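Local structure of glycosyl hydrolase family 10 (Bacteroides intestinalis DSM 17393, 4QPW) at residues S16-V21 with F53-T58. The protein binds xylo-oligosaccharides such as xylohexaose, and probably xylan, through this carbohydrate-binding module of a larger enzyme that probably hydrolyses O-glycosidic bonds. Sequence-based numbering, arbitrary orientation.
Sequences SFWNEV and FIQYHT. With XYP (beta-D-xylopyranose), chain B; XYP (beta-D-xylopyranose), chain C.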
loop_
_atom_site.group_PDB
_atom_site.type_symbol
_atom_site.label_atom_id
_atom_site.label_comp_id
_atom_site.label_asym_id
_atom_site.label_seq_id
_atom_site.Cartn_x
_atom_site.Cartn_y
_atom_site.Cartn_z
ATOM N N SER A 16 7.973 2.528 9.594
ATOM C CA SER A 16 7.509 2.734 10.939
ATOM C C SER A 16 5.992 2.835 11.009
ATOM O O SER A 16 5.418 3.112 12.082
ATOM C CB SER A 16 8.100 4.013 11.548
ATOM O OG SER A 16 9.509 3.946 11.678
ATOM N N PHE A 17 5.242 2.582 9.942
ATOM C CA PHE A 17 3.810 2.837 9.919
ATOM C C PHE A 17 2.992 1.737 10.607
ATOM O O PHE A 17 3.500 0.609 10.836
ATOM C CB PHE A 17 3.319 3.043 8.502
ATOM C CG PHE A 17 3.871 4.265 7.772
ATOM C CD1 PHE A 17 3.898 5.512 8.380
ATOM C CD2 PHE A 17 4.317 4.162 6.468
ATOM C CE1 PHE A 17 4.362 6.601 7.679
ATOM C CE2 PHE A 17 4.774 5.281 5.791
ATOM C CZ PHE A 17 4.808 6.506 6.394
ATOM N N TRP A 18 1.768 2.048 10.912
ATOM C CA TRP A 18 0.826 1.093 11.524
ATOM C C TRP A 18 0.640 -0.113 10.623
ATOM O O TRP A 18 0.502 -0.009 9.397
ATOM C CB TRP A 18 -0.508 1.813 11.720
ATOM C CG TRP A 18 -1.574 0.963 12.387
ATOM C CD1 TRP A 18 -1.863 0.927 13.711
ATOM C CD2 TRP A 18 -2.490 0.069 11.751
ATOM N NE1 TRP A 18 -2.912 0.026 13.912
ATOM C CE2 TRP A 18 -3.304 -0.518 12.745
ATOM C CE3 TRP A 18 -2.687 -0.338 10.460
ATOM C CZ2 TRP A 18 -4.302 -1.461 12.430
ATOM C CZ3 TRP A 18 -3.672 -1.302 10.174
ATOM C CH2 TRP A 18 -4.472 -1.793 11.178
ATOM N N ASN A 19 0.540 -1.280 11.278
ATOM C CA ASN A 19 0.218 -2.494 10.589
ATOM C C ASN A 19 -0.383 -3.491 11.557
ATOM O O ASN A 19 -0.229 -3.384 12.788
ATOM C CB ASN A 19 1.365 -3.061 9.850
ATOM C CG ASN A 19 2.501 -3.397 10.727
ATOM O OD1 ASN A 19 2.564 -4.588 11.210
ATOM N ND2 ASN A 19 3.372 -2.485 11.122
ATOM N N GLU A 20 -1.144 -4.460 11.027
ATOM C CA GLU A 20 -1.811 -5.451 11.883
ATOM C C GLU A 20 -1.876 -6.744 11.102
ATOM O O GLU A 20 -2.593 -6.883 10.126
ATOM C CB GLU A 20 -3.165 -5.015 12.288
ATOM C CG GLU A 20 -3.887 -5.966 13.278
ATOM C CD GLU A 20 -5.208 -5.338 13.639
ATOM O OE1 GLU A 20 -6.109 -5.357 12.876
ATOM O OE2 GLU A 20 -5.295 -4.484 14.555
ATOM N N VAL A 21 -1.158 -7.734 11.624
ATOM C CA VAL A 21 -1.213 -9.131 11.113
ATOM C C VAL A 21 -2.119 -9.896 12.100
ATOM O O VAL A 21 -1.775 -9.982 13.293
ATOM C CB VAL A 21 0.149 -9.739 11.045
ATOM C CG1 VAL A 21 0.087 -11.200 10.596
ATOM C CG2 VAL A 21 1.060 -8.992 10.110
ATOM N N PHE A 53 -6.990 -9.555 7.112
ATOM C CA PHE A 53 -6.170 -10.074 8.173
ATOM C C PHE A 53 -4.695 -9.836 7.991
ATOM O O PHE A 53 -3.907 -10.092 8.890
ATOM C CB PHE A 53 -6.422 -11.606 8.243
ATOM C CG PHE A 53 -7.652 -12.000 9.049
ATOM C CD1 PHE A 53 -8.588 -11.191 9.388
ATOM C CD2 PHE A 53 -7.752 -13.349 9.462
ATOM C CE1 PHE A 53 -9.741 -11.625 10.165
ATOM C CE2 PHE A 53 -8.905 -13.784 10.185
ATOM C CZ PHE A 53 -9.845 -12.966 10.548
ATOM N N ILE A 54 -4.233 -9.338 6.793
ATOM C CA ILE A 54 -2.867 -8.796 6.650
ATOM C C ILE A 54 -3.056 -7.384 6.112
ATOM O O ILE A 54 -3.404 -7.230 4.906
ATOM C CB ILE A 54 -2.003 -9.624 5.806
ATOM C CG1 ILE A 54 -1.912 -11.079 6.334
ATOM C CG2 ILE A 54 -0.610 -8.997 5.732
ATOM C CD1 ILE A 54 -1.109 -11.999 5.473
ATOM N N GLN A 55 -2.987 -6.401 6.995
ATOM C CA GLN A 55 -3.284 -4.979 6.613
ATOM C C GLN A 55 -2.244 -4.076 7.169
ATOM O O GLN A 55 -1.656 -4.330 8.246
ATOM C CB GLN A 55 -4.696 -4.591 7.036
ATOM C CG GLN A 55 -4.917 -4.602 8.548
ATOM C CD GLN A 55 -6.297 -4.154 8.942
ATOM O OE1 GLN A 55 -6.951 -3.361 8.260
ATOM N NE2 GLN A 55 -6.802 -4.705 10.058
ATOM N N TYR A 56 -1.929 -3.004 6.414
ATOM C CA TYR A 56 -0.775 -2.194 6.741
ATOM C C TYR A 56 -0.925 -0.853 6.056
ATOM O O TYR A 56 -1.368 -0.778 4.903
ATOM C CB TYR A 56 0.528 -2.927 6.331
ATOM C CG TYR A 56 0.521 -3.620 5.005
ATOM C CD1 TYR A 56 -0.021 -4.928 4.875
ATOM C CD2 TYR A 56 0.983 -3.043 3.840
ATOM C CE1 TYR A 56 -0.164 -5.552 3.680
ATOM C CE2 TYR A 56 0.909 -3.661 2.653
ATOM C CZ TYR A 56 0.321 -4.922 2.528
ATOM O OH TYR A 56 0.282 -5.549 1.301
ATOM N N HIS A 57 -0.474 0.182 6.729
ATOM C CA HIS A 57 -0.395 1.496 6.049
ATOM C C HIS A 57 0.870 1.517 5.256
ATOM O O HIS A 57 1.977 1.166 5.730
ATOM C CB HIS A 57 -0.342 2.633 7.063
ATOM C CG HIS A 57 -1.607 2.808 7.856
ATOM N ND1 HIS A 57 -1.677 3.784 8.839
ATOM C CD2 HIS A 57 -2.807 2.158 7.820
ATOM C CE1 HIS A 57 -2.881 3.707 9.397
ATOM N NE2 HIS A 57 -3.576 2.742 8.824
ATOM N N THR A 58 0.783 1.979 4.009
ATOM C CA THR A 58 1.974 2.186 3.158
ATOM C C THR A 58 2.343 3.632 3.019
ATOM O O THR A 58 3.445 3.956 2.474
ATOM C CB THR A 58 1.757 1.516 1.791
ATOM O OG1 THR A 58 0.579 2.034 1.186
ATOM C CG2 THR A 58 1.697 0.040 1.873
HETATM C C1 XYP B . -8.254 -0.585 13.640
HETATM C C2 XYP B . -8.151 -2.030 14.195
HETATM C C3 XYP B . -8.321 -2.935 12.996
HETATM C C4 XYP B . -9.489 -2.591 12.142
HETATM C C5 XYP B . -9.455 -1.130 11.736
HETATM O O2 XYP B . -6.934 -2.284 14.880
HETATM O O3 XYP B . -8.415 -4.334 13.410
HETATM O O4 XYP B . -9.442 -3.375 10.928
HETATM O O5 XYP B . -9.402 -0.308 12.924
HETATM C C1 XYP C . -10.592 -3.308 10.144
HETATM C C2 XYP C . -10.199 -3.485 8.704
HETATM C C3 XYP C . -11.416 -3.544 7.794
HETATM C C4 XYP C . -12.370 -4.643 8.329
HETATM C C5 XYP C . -12.601 -4.429 9.778
HETATM O O2 XYP C . -9.393 -2.385 8.280
HETATM O O3 XYP C . -10.981 -3.828 6.432
HETATM O O4 XYP C . -13.566 -4.564 7.542
HETATM O O5 XYP C . -11.406 -4.482 10.530
HETATM O O HOH W 1 0.679 4.653 10.171
HETATM O O HOH W 2 -5.422 -7.487 10.389
#
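E20 and Q55 form an antiparallel hydrogen-bonded pair at one margin of a five-stranded sheet in this beta-sandwich carbohydrate-binding module. Strand 19-21 is outermost; strand 54-57 lies between it and strand 120-124. E20 N donates to Q55 O at 2.8 Å, and Q55 N returns a bond to E20 O. H57 N gives W18 O a nearly straight bond, 174° at the hydrogen.

W18, E20 and Q55 belong to the glycan pocket. In W18, CG stands anti to the backbone N (chi1 -178°), which carries the indole past the H57 ring, one face toward E20 N. Its CB sits over one face of the H57 ring, 4.0 Å from the centroid, as a CH-pi contact. Farther out, CE3 lies 3.6 Å from H57 NE2. CZ3 reaches Q55 CG. CH2 then touches Q55 CD at 3.7 Å; this amide carbon lies at the indole edge, in its plane. CZ2 lies beside O2 of the chain B xylose. With an alanine here, the H57 ring and the Q55 side chain would probably lose the neighbour they share, and the sugar its contact with CZ2. W91 also meets the indole edge-to-face.

The E20 and Q55 side chains run side by side toward the sugar. The carboxylate takes two hydroxyls of the chain B xylose, one on each oxygen. Q55 bridges two sugars: NE2 donates to O4 of the chain B xylose, and OE1 accepts a hydrogen bond from O2 of the chain C xylose at 2.6 Å. Q55 NE2 also makes a weak bond to E20 OE1, bent to 125° at the hydrogen.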